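Local coordinates for Alr1585 protein (Nostoc sp., PDB 5C2I) that probably oxidises dyes and other substrates with hydrogen peroxide, as a haem enzyme of the DyP-type peroxidase family, at residues Y253-K258 and F386-S391; D29-I34 and F456-I461; F314-D319 and N335-T340. The protein carries 1 engineered substitution. All coordinates share one frame; numbering follows the deposited sequence.

How the contacts relate
The three contacts nest one inside another and none cross. From the N terminus, the chain leaves helix 24-29 and enters contact 2, where residues 29-34 meet 456-461 and close a loop of 421 residues, tying the loop after helix 24-29 to the end of strand 448-458. Inside that loop, contact 1 pairs strands 250-261 and 383-390 across 127 residues. Within this again, contact 3 closes a short loop of 15 residues, between 314-319 and 335-340. Contacts 1 and 2 meet in one sheet, with a probable hydrogen bond from Leu254 N to Phe456 O (2.8 Å). Contacts 1 and 3, with centres about 25 Å apart, both touch the haem.

Contact 1: Y253-K258 and F386-S391; sequences YLVYRK and FLCFQS. With HEM (protoporphyrin IX containing Fe), chain E.
Val255 and Cys388 exchange backbone hydrogen bonds midway along two antiparallel strands, Val255 N giving to Cys388 O (2.9 Å, nearly straight at 170°) and Cys388 N giving back to Val255 O. Arg257 pairs with Phe386 in the same way. At the Tyr253-Gln390 pair a side chain joins in: NE2 of Gln390 donates to Tyr253 O at 3.1 Å from above the carbonyl plane, while Gln390 N approaches the same oxygen within that plane. A chi1 of 53° and a bend at chi2 bring the amide back over the neighbouring strand, where NE2 also lies 3.5 Å from Val255 CG2. Both strands belong to the antiparallel sheet in the C-terminal part of the DyP-type alpha+beta fold, and the two faces of the pair carry different neighbours. On one, Leu254 places CD1 over the Phe389 ring, 4.2 Å from its centroid. Leu387 lies alongside Tyr256, with Leu387 CG 3.7 Å from Tyr256 CD2. On the other, Phe386 swings its ring toward the porphyrin, CE1 standing 3.5 Å from HEM C2C on the side of the haem where water 1 binds iron. Val255 CG1 meets the edge of that ring. Farther out, Phe397 of helix 397-405 packs on Val255, Arg257 and Cys388 and gives its backbone N to Gln390 OE1. Arg257 continues to a salt bridge with Asp134, and Tyr256 OH bonds to His45.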
loop_
_atom_site.group_PDB
_atom_site.type_symbol
_atom_site.label_atom_id
_atom_site.label_comp_id
_atom_site.label_asym_id
_atom_site.label_seq_id
_atom_site.Cartn_x
_atom_site.Cartn_y
_atom_site.Cartn_z
ATOM N N TYR A 253 37.652 -12.427 5.490
ATOM C CA TYR A 253 37.128 -13.591 6.177
ATOM C C TYR A 253 35.688 -13.369 6.619
ATOM O O TYR A 253 35.365 -12.347 7.210
ATOM C CB TYR A 253 37.984 -13.930 7.400
ATOM C CG TYR A 253 39.357 -14.430 7.056
ATOM C CD1 TYR A 253 39.539 -15.759 6.624
ATOM C CD2 TYR A 253 40.470 -13.606 7.125
ATOM C CE1 TYR A 253 40.791 -16.217 6.262
ATOM C CE2 TYR A 253 41.748 -14.076 6.840
ATOM C CZ TYR A 253 41.900 -15.395 6.411
ATOM O OH TYR A 253 43.163 -15.855 6.095
ATOM N N LEU A 254 34.848 -14.346 6.301
ATOM C CA LEU A 254 33.449 -14.338 6.602
ATOM C C LEU A 254 33.138 -15.268 7.771
ATOM O O LEU A 254 33.531 -16.445 7.767
ATOM C CB LEU A 254 32.636 -14.775 5.387
ATOM C CG LEU A 254 31.132 -14.966 5.593
ATOM C CD1 LEU A 254 30.404 -13.692 5.919
ATOM C CD2 LEU A 254 30.493 -15.650 4.382
ATOM N N VAL A 255 32.393 -14.771 8.736
ATOM C CA VAL A 255 31.777 -15.591 9.780
ATOM C C VAL A 255 30.294 -15.668 9.410
ATOM O O VAL A 255 29.661 -14.626 9.216
ATOM C CB VAL A 255 31.914 -14.908 11.151
ATOM C CG1 VAL A 255 31.016 -15.595 12.205
ATOM C CG2 VAL A 255 33.352 -14.886 11.611
ATOM N N TYR A 256 29.754 -16.872 9.298
ATOM C CA TYR A 256 28.323 -17.110 9.026
ATOM C C TYR A 256 27.762 -17.940 10.169
ATOM O O TYR A 256 28.305 -19.005 10.460
ATOM C CB TYR A 256 28.146 -17.856 7.687
ATOM C CG TYR A 256 26.725 -17.934 7.189
ATOM C CD1 TYR A 256 25.715 -18.635 7.911
ATOM C CD2 TYR A 256 26.361 -17.326 6.035
ATOM C CE1 TYR A 256 24.414 -18.664 7.461
ATOM C CE2 TYR A 256 25.062 -17.394 5.551
ATOM C CZ TYR A 256 24.090 -18.035 6.270
ATOM O OH TYR A 256 22.819 -18.085 5.785
ATOM N N ARG A 257 26.704 -17.437 10.821
ATOM C CA ARG A 257 26.048 -18.117 11.936
ATOM C C ARG A 257 24.564 -17.941 11.830
ATOM O O ARG A 257 24.087 -16.797 11.682
ATOM C CB ARG A 257 26.543 -17.577 13.272
ATOM C CG ARG A 257 28.020 -17.930 13.558
ATOM C CD ARG A 257 28.636 -17.114 14.674
ATOM N NE ARG A 257 28.107 -17.358 16.013
ATOM C CZ ARG A 257 28.411 -18.402 16.790
ATOM N NH1 ARG A 257 29.180 -19.411 16.370
ATOM N NH2 ARG A 257 27.905 -18.456 18.006
ATOM N N LYS A 258 23.823 -19.065 11.878
ATOM C CA LYS A 258 22.378 -19.000 11.878
ATOM C C LYS A 258 21.886 -18.893 13.328
ATOM O O LYS A 258 22.125 -19.808 14.123
ATOM C CB LYS A 258 21.776 -20.196 11.187
ATOM C CG LYS A 258 20.256 -20.172 11.168
ATOM C CD LYS A 258 19.665 -21.294 10.296
ATOM C CE LYS A 258 18.150 -21.153 10.149
ATOM N NZ LYS A 258 17.527 -22.146 9.236
ATOM N N PHE A 386 23.458 -14.279 10.558
ATOM C CA PHE A 386 24.544 -13.391 10.974
ATOM C C PHE A 386 25.739 -13.592 10.069
ATOM O O PHE A 386 26.303 -14.693 10.019
ATOM C CB PHE A 386 24.928 -13.678 12.437
ATOM C CG PHE A 386 26.051 -12.837 12.953
ATOM C CD1 PHE A 386 25.796 -11.573 13.493
ATOM C CD2 PHE A 386 27.386 -13.278 12.835
ATOM C CE1 PHE A 386 26.837 -10.794 13.993
ATOM C CE2 PHE A 386 28.433 -12.494 13.330
ATOM C CZ PHE A 386 28.160 -11.238 13.889
ATOM N N LEU A 387 26.097 -12.557 9.323
ATOM C CA LEU A 387 27.326 -12.571 8.511
ATOM C C LEU A 387 28.170 -11.387 8.924
ATOM O O LEU A 387 27.635 -10.291 9.049
ATOM C CB LEU A 387 27.017 -12.421 7.023
ATOM C CG LEU A 387 26.442 -13.639 6.272
ATOM C CD1 LEU A 387 24.968 -13.840 6.608
ATOM C CD2 LEU A 387 26.582 -13.410 4.778
ATOM N N CYS A 388 29.468 -11.594 9.124
ATOM C CA CYS A 388 30.357 -10.465 9.290
ATOM C C CYS A 388 31.712 -10.732 8.652
ATOM O O CYS A 388 32.126 -11.895 8.526
ATOM C CB CYS A 388 30.489 -10.066 10.758
ATOM S SG CYS A 388 31.511 -11.139 11.792
ATOM N N PHE A 389 32.390 -9.632 8.310
ATOM C CA PHE A 389 33.690 -9.627 7.692
ATOM C C PHE A 389 34.749 -9.018 8.601
ATOM O O PHE A 389 34.453 -8.145 9.460
ATOM C CB PHE A 389 33.649 -8.884 6.349
ATOM C CG PHE A 389 32.939 -9.610 5.278
ATOM C CD1 PHE A 389 33.514 -10.735 4.658
ATOM C CD2 PHE A 389 31.688 -9.167 4.814
ATOM C CE1 PHE A 389 32.821 -11.409 3.651
ATOM C CE2 PHE A 389 31.021 -9.835 3.813
ATOM C CZ PHE A 389 31.580 -10.953 3.223
ATOM N N GLN A 390 35.974 -9.490 8.424
ATOM C CA GLN A 390 37.112 -9.063 9.207
ATOM C C GLN A 390 38.368 -9.597 8.553
ATOM O O GLN A 390 38.304 -10.512 7.713
ATOM C CB GLN A 390 37.070 -9.594 10.615
ATOM C CG GLN A 390 36.886 -11.106 10.694
ATOM C CD GLN A 390 35.486 -11.488 11.116
ATOM O OE1 GLN A 390 35.134 -11.361 12.275
ATOM N NE2 GLN A 390 34.697 -12.020 10.184
ATOM N N SER A 391 39.513 -9.004 8.903
ATOM C CA SER A 391 40.782 -9.514 8.429
ATOM C C SER A 391 41.370 -10.605 9.349
ATOM O O SER A 391 42.317 -11.296 8.960
ATOM C CB SER A 391 41.793 -8.390 8.282
ATOM O OG SER A 391 42.011 -7.739 9.518
HETATM C CHA HEM E . 24.676 -3.884 17.315
HETATM C CHB HEM E . 21.004 -6.999 17.581
HETATM C CHC HEM E . 24.136 -10.680 17.318
HETATM C CHD HEM E . 27.782 -7.536 17.310
HETATM C C1A HEM E . 23.400 -4.411 17.432
HETATM C C2A HEM E . 22.207 -3.645 17.584
HETATM C C3A HEM E . 21.182 -4.522 17.657
HETATM C C4A HEM E . 21.734 -5.815 17.526
HETATM C CMA HEM E . 19.714 -4.218 17.788
HETATM C CAA HEM E . 22.078 -2.117 17.650
HETATM C CBA HEM E . 21.930 -1.356 16.329
HETATM C CGA HEM E . 23.150 -1.600 15.486
HETATM O O1A HEM E . 24.212 -0.927 15.632
HETATM O O2A HEM E . 23.100 -2.491 14.635
HETATM C C1B HEM E . 21.564 -8.272 17.484
HETATM C C2B HEM E . 20.797 -9.489 17.463
HETATM C C3B HEM E . 21.647 -10.499 17.349
HETATM C C4B HEM E . 22.980 -9.892 17.365
HETATM C CMB HEM E . 19.312 -9.560 17.519
HETATM C CAB HEM E . 21.428 -11.960 17.209
HETATM C CBB HEM E . 20.299 -12.507 16.724
HETATM C C1C HEM E . 25.436 -10.149 17.345
HETATM C C2C HEM E . 26.606 -10.870 17.454
HETATM C C3C HEM E . 27.639 -9.968 17.476
HETATM C C4C HEM E . 27.070 -8.695 17.351
HETATM C CMC HEM E . 26.770 -12.362 17.481
HETATM C CAC HEM E . 29.075 -10.196 17.628
HETATM C CBC HEM E . 29.685 -11.165 18.265
HETATM C C1D HEM E . 27.169 -6.290 17.190
HETATM C C2D HEM E . 27.963 -5.073 17.062
HETATM C C3D HEM E . 27.115 -4.055 17.110
HETATM C C4D HEM E . 25.781 -4.685 17.217
HETATM C CMD HEM E . 29.472 -4.948 16.928
HETATM C CAD HEM E . 27.465 -2.601 16.975
HETATM C CBD HEM E . 27.861 -1.943 18.302
HETATM C CGD HEM E . 28.233 -0.516 18.061
HETATM O O1D HEM E . 27.629 0.324 18.723
HETATM O O2D HEM E . 29.133 -0.167 17.223
HETATM N NA HEM E . 23.106 -5.741 17.476
HETATM N NB HEM E . 22.823 -8.575 17.500
HETATM N NC HEM E . 25.709 -8.813 17.381
HETATM N ND HEM E . 25.873 -6.018 17.358
HETATM FE FE HEM E . 24.401 -7.259 17.459
HETATM O O HOH W 1 24.319 -7.529 15.138
#

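Contact 2: D29-I34 and F456-I461; sequences DLQGNI and FFAPSI
Asp29 and Ile461 join two helix ends: the carbonyl at the close of helix 24-29 receives the first backbone N-H of helix 461-465, Ile461 N to Asp29 O being 3.0 Å and almost straight at 172°. Ser460 is the N-cap of that second helix, its hydroxyl capping a backbone N farther along, and the chain leaving strand 448-458 enters this helix alongside the 29-34 loop.

This end of the contact is the tightly packed one. The Asp29 side chain, with CG anti to its own N (chi1 -154°), slides past Ile461 in the opposite direction and divides its carboxylate between two neighbours: OD1 sits 3.5 Å from Ile461 CB, and OD2 lies the same distance from Ser460 CB. Beyond the segments OD2 accepts from Ser249 and Ser462, while Ser460 OG is bound to Asp241.

Toward Ala458 the fit becomes sparser. The only apolar touch between side chains closer than 4.0 Å is Ile34 CD1 on Ala458 CB. Water 2 links the two backbones, accepting from Gln31 N and donating to Pro459 O, with 2.9 Å between the water and that Pro459 O. Gln31 itself reaches across with its chain extended beyond CG. The amide is gripped at both ends, since NE2 also donates to Phe96 O and OE1 accepts from Asn95, both on strand 93-98 of the other large sheet. Its remaining bond is exact in direction: NE2 meets Pro459 O at 3.0 Å and 179°, on a lone pair and within the plane of the Gln31 amide.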
loop_
_atom_site.group_PDB
_atom_site.type_symbol
_atom_site.label_atom_id
_atom_site.label_comp_id
_atom_site.label_asym_id
_atom_site.label_seq_id
_atom_site.Cartn_x
_atom_site.Cartn_y
_atom_site.Cartn_z
ATOM N N ASP A 29 39.364 -6.246 -8.298
ATOM C CA ASP A 29 39.604 -7.675 -7.988
ATOM C C ASP A 29 39.036 -8.135 -6.671
ATOM O O ASP A 29 39.086 -9.358 -6.342
ATOM C CB ASP A 29 41.116 -8.004 -8.040
ATOM C CG ASP A 29 41.390 -9.488 -8.371
ATOM O OD1 ASP A 29 40.563 -10.078 -9.095
ATOM O OD2 ASP A 29 42.474 -10.019 -7.978
ATOM N N LEU A 30 38.499 -7.193 -5.899
ATOM C CA LEU A 30 37.874 -7.507 -4.587
ATOM C C LEU A 30 36.407 -7.766 -4.822
ATOM O O LEU A 30 35.740 -6.999 -5.553
ATOM C CB LEU A 30 38.014 -6.307 -3.645
ATOM C CG LEU A 30 37.316 -6.378 -2.280
ATOM C CD1 LEU A 30 38.008 -7.426 -1.400
ATOM C CD2 LEU A 30 37.340 -5.035 -1.593
ATOM N N GLN A 31 35.868 -8.782 -4.189
ATOM C CA GLN A 31 34.418 -9.026 -4.261
ATOM C C GLN A 31 33.628 -7.899 -3.546
ATOM O O GLN A 31 34.104 -7.281 -2.600
ATOM C CB GLN A 31 34.048 -10.359 -3.612
ATOM C CG GLN A 31 34.530 -11.563 -4.389
ATOM C CD GLN A 31 33.907 -12.846 -3.896
ATOM O OE1 GLN A 31 32.673 -12.971 -3.826
ATOM N NE2 GLN A 31 34.740 -13.810 -3.568
ATOM N N GLY A 32 32.420 -7.645 -4.020
ATOM C CA GLY A 32 31.475 -6.752 -3.366
ATOM C C GLY A 32 30.939 -7.289 -2.047
ATOM O O GLY A 32 31.281 -8.404 -1.621
ATOM N N ASN A 33 30.125 -6.458 -1.379
ATOM C CA ASN A 33 29.470 -6.777 -0.102
ATOM C C ASN A 33 30.409 -6.768 1.093
ATOM O O ASN A 33 29.966 -6.998 2.224
ATOM C CB ASN A 33 28.730 -8.130 -0.186
ATOM C CG ASN A 33 27.661 -8.311 0.877
ATOM O OD1 ASN A 33 26.962 -7.370 1.264
ATOM N ND2 ASN A 33 27.504 -9.552 1.325
ATOM N N ILE A 34 31.670 -6.432 0.875
ATOM C CA ILE A 34 32.645 -6.435 1.942
ATOM C C ILE A 34 32.846 -4.992 2.461
ATOM O O ILE A 34 32.443 -4.694 3.563
ATOM C CB ILE A 34 33.958 -7.083 1.484
ATOM C CG1 ILE A 34 33.703 -8.578 1.133
ATOM C CG2 ILE A 34 35.017 -7.013 2.577
ATOM C CD1 ILE A 34 34.846 -9.247 0.338
ATOM N N PHE A 456 34.496 -18.757 6.398
ATOM C CA PHE A 456 34.926 -18.779 4.997
ATOM C C PHE A 456 35.908 -17.676 4.678
ATOM O O PHE A 456 36.062 -16.715 5.445
ATOM C CB PHE A 456 33.737 -18.575 4.054
ATOM C CG PHE A 456 32.604 -19.571 4.227
ATOM C CD1 PHE A 456 31.590 -19.333 5.149
ATOM C CD2 PHE A 456 32.505 -20.670 3.430
ATOM C CE1 PHE A 456 30.559 -20.232 5.301
ATOM C CE2 PHE A 456 31.449 -21.560 3.542
ATOM C CZ PHE A 456 30.486 -21.358 4.514
ATOM N N PHE A 457 36.535 -17.788 3.502
ATOM C CA PHE A 457 37.310 -16.698 2.906
ATOM C C PHE A 457 36.629 -16.332 1.597
ATOM O O PHE A 457 36.192 -17.222 0.852
ATOM C CB PHE A 457 38.725 -17.157 2.656
ATOM C CG PHE A 457 39.645 -16.066 2.195
ATOM C CD1 PHE A 457 39.972 -15.016 3.031
ATOM C CD2 PHE A 457 40.180 -16.097 0.944
ATOM C CE1 PHE A 457 40.810 -14.000 2.613
ATOM C CE2 PHE A 457 41.084 -15.115 0.513
ATOM C CZ PHE A 457 41.362 -14.034 1.345
ATOM N N ALA A 458 36.461 -15.030 1.364
ATOM C CA ALA A 458 36.037 -14.485 0.078
ATOM C C ALA A 458 37.290 -14.264 -0.755
ATOM O O ALA A 458 38.008 -13.299 -0.519
ATOM C CB ALA A 458 35.308 -13.167 0.277
ATOM N N PRO A 459 37.583 -15.156 -1.732
ATOM C CA PRO A 459 38.812 -14.969 -2.483
ATOM C C PRO A 459 38.739 -13.818 -3.477
ATOM O O PRO A 459 37.660 -13.340 -3.790
ATOM C CB PRO A 459 38.992 -16.317 -3.217
ATOM C CG PRO A 459 38.011 -17.245 -2.603
ATOM C CD PRO A 459 36.889 -16.387 -2.112
ATOM N N SER A 460 39.893 -13.386 -3.966
ATOM C CA SER A 460 39.959 -12.419 -5.048
ATOM C C SER A 460 39.322 -13.048 -6.272
ATOM O O SER A 460 39.287 -14.295 -6.411
ATOM C CB SER A 460 41.427 -12.053 -5.339
ATOM O OG SER A 460 42.162 -13.158 -5.856
ATOM N N ILE A 461 38.780 -12.202 -7.130
ATOM C CA ILE A 461 38.096 -12.642 -8.322
ATOM C C ILE A 461 39.063 -13.332 -9.314
ATOM O O ILE A 461 38.715 -14.382 -9.872
ATOM C CB ILE A 461 37.320 -11.478 -8.975
ATOM C CG1 ILE A 461 36.179 -11.072 -8.010
ATOM C CG2 ILE A 461 36.805 -11.890 -10.348
ATOM C CD1 ILE A 461 35.483 -9.771 -8.355
HETATM O O HOH W 2 37.664 -10.620 -2.740
#

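Contact 3: F314-D319 and N335-T340; sequences FNYDGD and NPRGDT. With HEM (protoporphyrin IX containing Fe), chain E.
Phe314 offers one ring face to the guanidinium of Arg337, which lies flat on it with centres 3.8 Å apart and planes only 9° from parallel, a cation-pi stack. The backbone of Phe314 holds the same group, its O accepting from Arg337 NH1 at 2.8 Å. Asn315 follows with its OD1 turned back onto Asp317 N, an Asx turn that shapes the loop beside the arginine. Asn335 and Arg337 belong to the haem pocket, and the 314-319 loop backs them as a second shell: Arg337, extended from CG to NE, sends NH2 to HEM O1D (2.9 Å, 169°), and Asn335 ND2 takes the other propionate oxygen, O2D, also at 2.9 Å. An alanine in place of Arg337 would remove the charged plate, which is likely to leave HEM O1D without this cationic partner and the Phe314 ring uncovered on that face. Tyr316 comes next, its ring edge against the carbonyls of Asn335 and Pro336, CD2 3.4 Å from Pro336 O. Its hydroxyl shares water 3 with Arg337 NE, Asn335 O and HEM O1D. Tyr316 N and Asp317 OD1 meet Arg337 O through water 4, just where Pro336 to Asp339 form a type I' turn, and Asp317 OD1 also salt-bridges Arg342.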
loop_
_atom_site.group_PDB
_atom_site.type_symbol
_atom_site.label_atom_id
_atom_site.label_comp_id
_atom_site.label_asym_id
_atom_site.label_seq_id
_atom_site.Cartn_x
_atom_site.Cartn_y
_atom_site.Cartn_z
ATOM N N PHE A 314 27.873 9.091 19.464
ATOM C CA PHE A 314 27.992 9.115 20.879
ATOM C C PHE A 314 29.127 8.255 21.312
ATOM O O PHE A 314 29.650 7.420 20.544
ATOM C CB PHE A 314 26.696 8.632 21.545
ATOM C CG PHE A 314 26.346 7.197 21.267
ATOM C CD1 PHE A 314 25.651 6.841 20.136
ATOM C CD2 PHE A 314 26.756 6.190 22.134
ATOM C CE1 PHE A 314 25.364 5.510 19.863
ATOM C CE2 PHE A 314 26.466 4.875 21.870
ATOM C CZ PHE A 314 25.765 4.516 20.718
ATOM N N ASN A 315 29.509 8.487 22.554
ATOM C CA ASN A 315 30.415 7.575 23.200
ATOM C C ASN A 315 29.859 7.457 24.621
ATOM O O ASN A 315 28.756 7.939 24.911
ATOM C CB ASN A 315 31.861 8.079 23.102
ATOM C CG ASN A 315 32.031 9.479 23.656
ATOM O OD1 ASN A 315 31.579 9.760 24.749
ATOM N ND2 ASN A 315 32.620 10.379 22.886
ATOM N N TYR A 316 30.594 6.823 25.505
ATOM C CA TYR A 316 30.052 6.658 26.844
ATOM C C TYR A 316 30.769 7.572 27.876
ATOM O O TYR A 316 30.662 7.358 29.104
ATOM C CB TYR A 316 30.178 5.199 27.226
ATOM C CG TYR A 316 29.389 4.280 26.302
ATOM C CD1 TYR A 316 28.008 4.354 26.249
ATOM C CD2 TYR A 316 30.024 3.326 25.506
ATOM C CE1 TYR A 316 27.279 3.512 25.418
ATOM C CE2 TYR A 316 29.300 2.478 24.646
ATOM C CZ TYR A 316 27.943 2.585 24.592
ATOM O OH TYR A 316 27.224 1.749 23.747
ATOM N N ASP A 317 31.428 8.622 27.382
ATOM C CA ASP A 317 32.133 9.602 28.231
ATOM C C ASP A 317 31.202 10.358 29.179
ATOM O O ASP A 317 31.652 10.791 30.229
ATOM C CB ASP A 317 32.952 10.626 27.396
ATOM C CG ASP A 317 34.153 9.995 26.659
ATOM O OD1 ASP A 317 34.372 8.770 26.708
ATOM O OD2 ASP A 317 34.876 10.740 25.957
ATOM N N GLY A 318 29.930 10.542 28.829
ATOM C CA GLY A 318 28.930 11.124 29.711
ATOM C C GLY A 318 28.254 10.104 30.615
ATOM O O GLY A 318 27.295 10.446 31.319
ATOM N N ASP A 319 28.789 8.884 30.650
ATOM C CA ASP A 319 28.129 7.722 31.262
ATOM C C ASP A 319 29.191 6.755 31.787
ATOM O O ASP A 319 29.092 5.532 31.601
ATOM C CB ASP A 319 27.242 7.062 30.210
ATOM C CG ASP A 319 26.283 6.022 30.777
ATOM O OD1 ASP A 319 26.043 5.984 32.001
ATOM O OD2 ASP A 319 25.708 5.296 29.931
ATOM N N ASN A 335 30.766 -2.898 21.466
ATOM C CA ASN A 335 31.529 -1.727 21.116
ATOM C C ASN A 335 31.673 -0.829 22.329
ATOM O O ASN A 335 30.809 0.006 22.627
ATOM C CB ASN A 335 30.943 -0.948 19.955
ATOM C CG ASN A 335 31.857 0.224 19.554
ATOM O OD1 ASN A 335 32.878 0.478 20.217
ATOM N ND2 ASN A 335 31.473 0.965 18.528
ATOM N N PRO A 336 32.757 -1.030 23.083
ATOM C CA PRO A 336 32.887 -0.298 24.338
ATOM C C PRO A 336 33.134 1.211 24.175
ATOM O O PRO A 336 33.152 1.922 25.187
ATOM C CB PRO A 336 34.092 -0.993 25.026
ATOM C CG PRO A 336 34.155 -2.353 24.425
ATOM C CD PRO A 336 33.721 -2.143 22.987
ATOM N N ARG A 337 33.388 1.661 22.938
ATOM C CA ARG A 337 33.687 3.055 22.613
ATOM C C ARG A 337 34.650 3.739 23.596
ATOM O O ARG A 337 34.439 4.902 24.002
ATOM C CB ARG A 337 32.384 3.886 22.476
ATOM C CG ARG A 337 31.458 3.290 21.433
ATOM C CD ARG A 337 30.272 4.177 21.114
ATOM N NE ARG A 337 29.407 3.486 20.161
ATOM C CZ ARG A 337 28.776 4.019 19.112
ATOM N NH1 ARG A 337 28.864 5.313 18.812
ATOM N NH2 ARG A 337 27.997 3.223 18.374
ATOM N N GLY A 338 35.684 3.014 23.996
ATOM C CA GLY A 338 36.674 3.538 24.930
ATOM C C GLY A 338 36.705 2.954 26.327
ATOM O O GLY A 338 37.664 3.229 27.083
ATOM N N ASP A 339 35.680 2.191 26.726
ATOM C CA ASP A 339 35.675 1.645 28.125
ATOM C C ASP A 339 36.952 0.865 28.420
ATOM O O ASP A 339 37.450 0.921 29.545
ATOM C CB ASP A 339 34.487 0.696 28.409
ATOM C CG ASP A 339 33.183 1.407 28.633
ATOM O OD1 ASP A 339 33.158 2.626 28.958
ATOM O OD2 ASP A 339 32.134 0.728 28.468
ATOM N N THR A 340 37.478 0.115 27.448
ATOM C CA THR A 340 38.666 -0.732 27.731
ATOM C C THR A 340 39.945 0.099 27.847
ATOM O O THR A 340 40.866 -0.247 28.603
ATOM C CB THR A 340 38.906 -1.865 26.715
ATOM O OG1 THR A 340 39.394 -1.325 25.471
ATOM C CG2 THR A 340 37.653 -2.700 26.486
HETATM C CHA HEM E . 24.676 -3.884 17.315
HETATM C CHB HEM E . 21.004 -6.999 17.581
HETATM C CHC HEM E . 24.136 -10.680 17.318
HETATM C CHD HEM E . 27.782 -7.536 17.310
HETATM C C1A HEM E . 23.400 -4.411 17.432
HETATM C C2A HEM E . 22.207 -3.645 17.584
HETATM C C3A HEM E . 21.182 -4.522 17.657
HETATM C C4A HEM E . 21.734 -5.815 17.526
HETATM C CMA HEM E . 19.714 -4.218 17.788
HETATM C CAA HEM E . 22.078 -2.117 17.650
HETATM C CBA HEM E . 21.930 -1.356 16.329
HETATM C CGA HEM E . 23.150 -1.600 15.486
HETATM O O1A HEM E . 24.212 -0.927 15.632
HETATM O O2A HEM E . 23.100 -2.491 14.635
HETATM C C1B HEM E . 21.564 -8.272 17.484
HETATM C C2B HEM E . 20.797 -9.489 17.463
HETATM C C3B HEM E . 21.647 -10.499 17.349
HETATM C C4B HEM E . 22.980 -9.892 17.365
HETATM C CMB HEM E . 19.312 -9.560 17.519
HETATM C CAB HEM E . 21.428 -11.960 17.209
HETATM C CBB HEM E . 20.299 -12.507 16.724
HETATM C C1C HEM E . 25.436 -10.149 17.345
HETATM C C2C HEM E . 26.606 -10.870 17.454
HETATM C C3C HEM E . 27.639 -9.968 17.476
HETATM C C4C HEM E . 27.070 -8.695 17.351
HETATM C CMC HEM E . 26.770 -12.362 17.481
HETATM C CAC HEM E . 29.075 -10.196 17.628
HETATM C CBC HEM E . 29.685 -11.165 18.265
HETATM C C1D HEM E . 27.169 -6.290 17.190
HETATM C C2D HEM E . 27.963 -5.073 17.062
HETATM C C3D HEM E . 27.115 -4.055 17.110
HETATM C C4D HEM E . 25.781 -4.685 17.217
HETATM C CMD HEM E . 29.472 -4.948 16.928
HETATM C CAD HEM E . 27.465 -2.601 16.975
HETATM C CBD HEM E . 27.861 -1.943 18.302
HETATM C CGD HEM E . 28.233 -0.516 18.061
HETATM O O1D HEM E . 27.629 0.324 18.723
HETATM O O2D HEM E . 29.133 -0.167 17.223
HETATM N NA HEM E . 23.106 -5.741 17.476
HETATM N NB HEM E . 22.823 -8.575 17.500
HETATM N NC HEM E . 25.709 -8.813 17.381
HETATM N ND HEM E . 25.873 -6.018 17.358
HETATM FE FE HEM E . 24.401 -7.259 17.459
HETATM O O HOH W 3 28.501 1.073 21.381
HETATM O O HOH W 4 33.207 6.310 26.076
HETATM O O HOH W 1 24.319 -7.529 15.138
#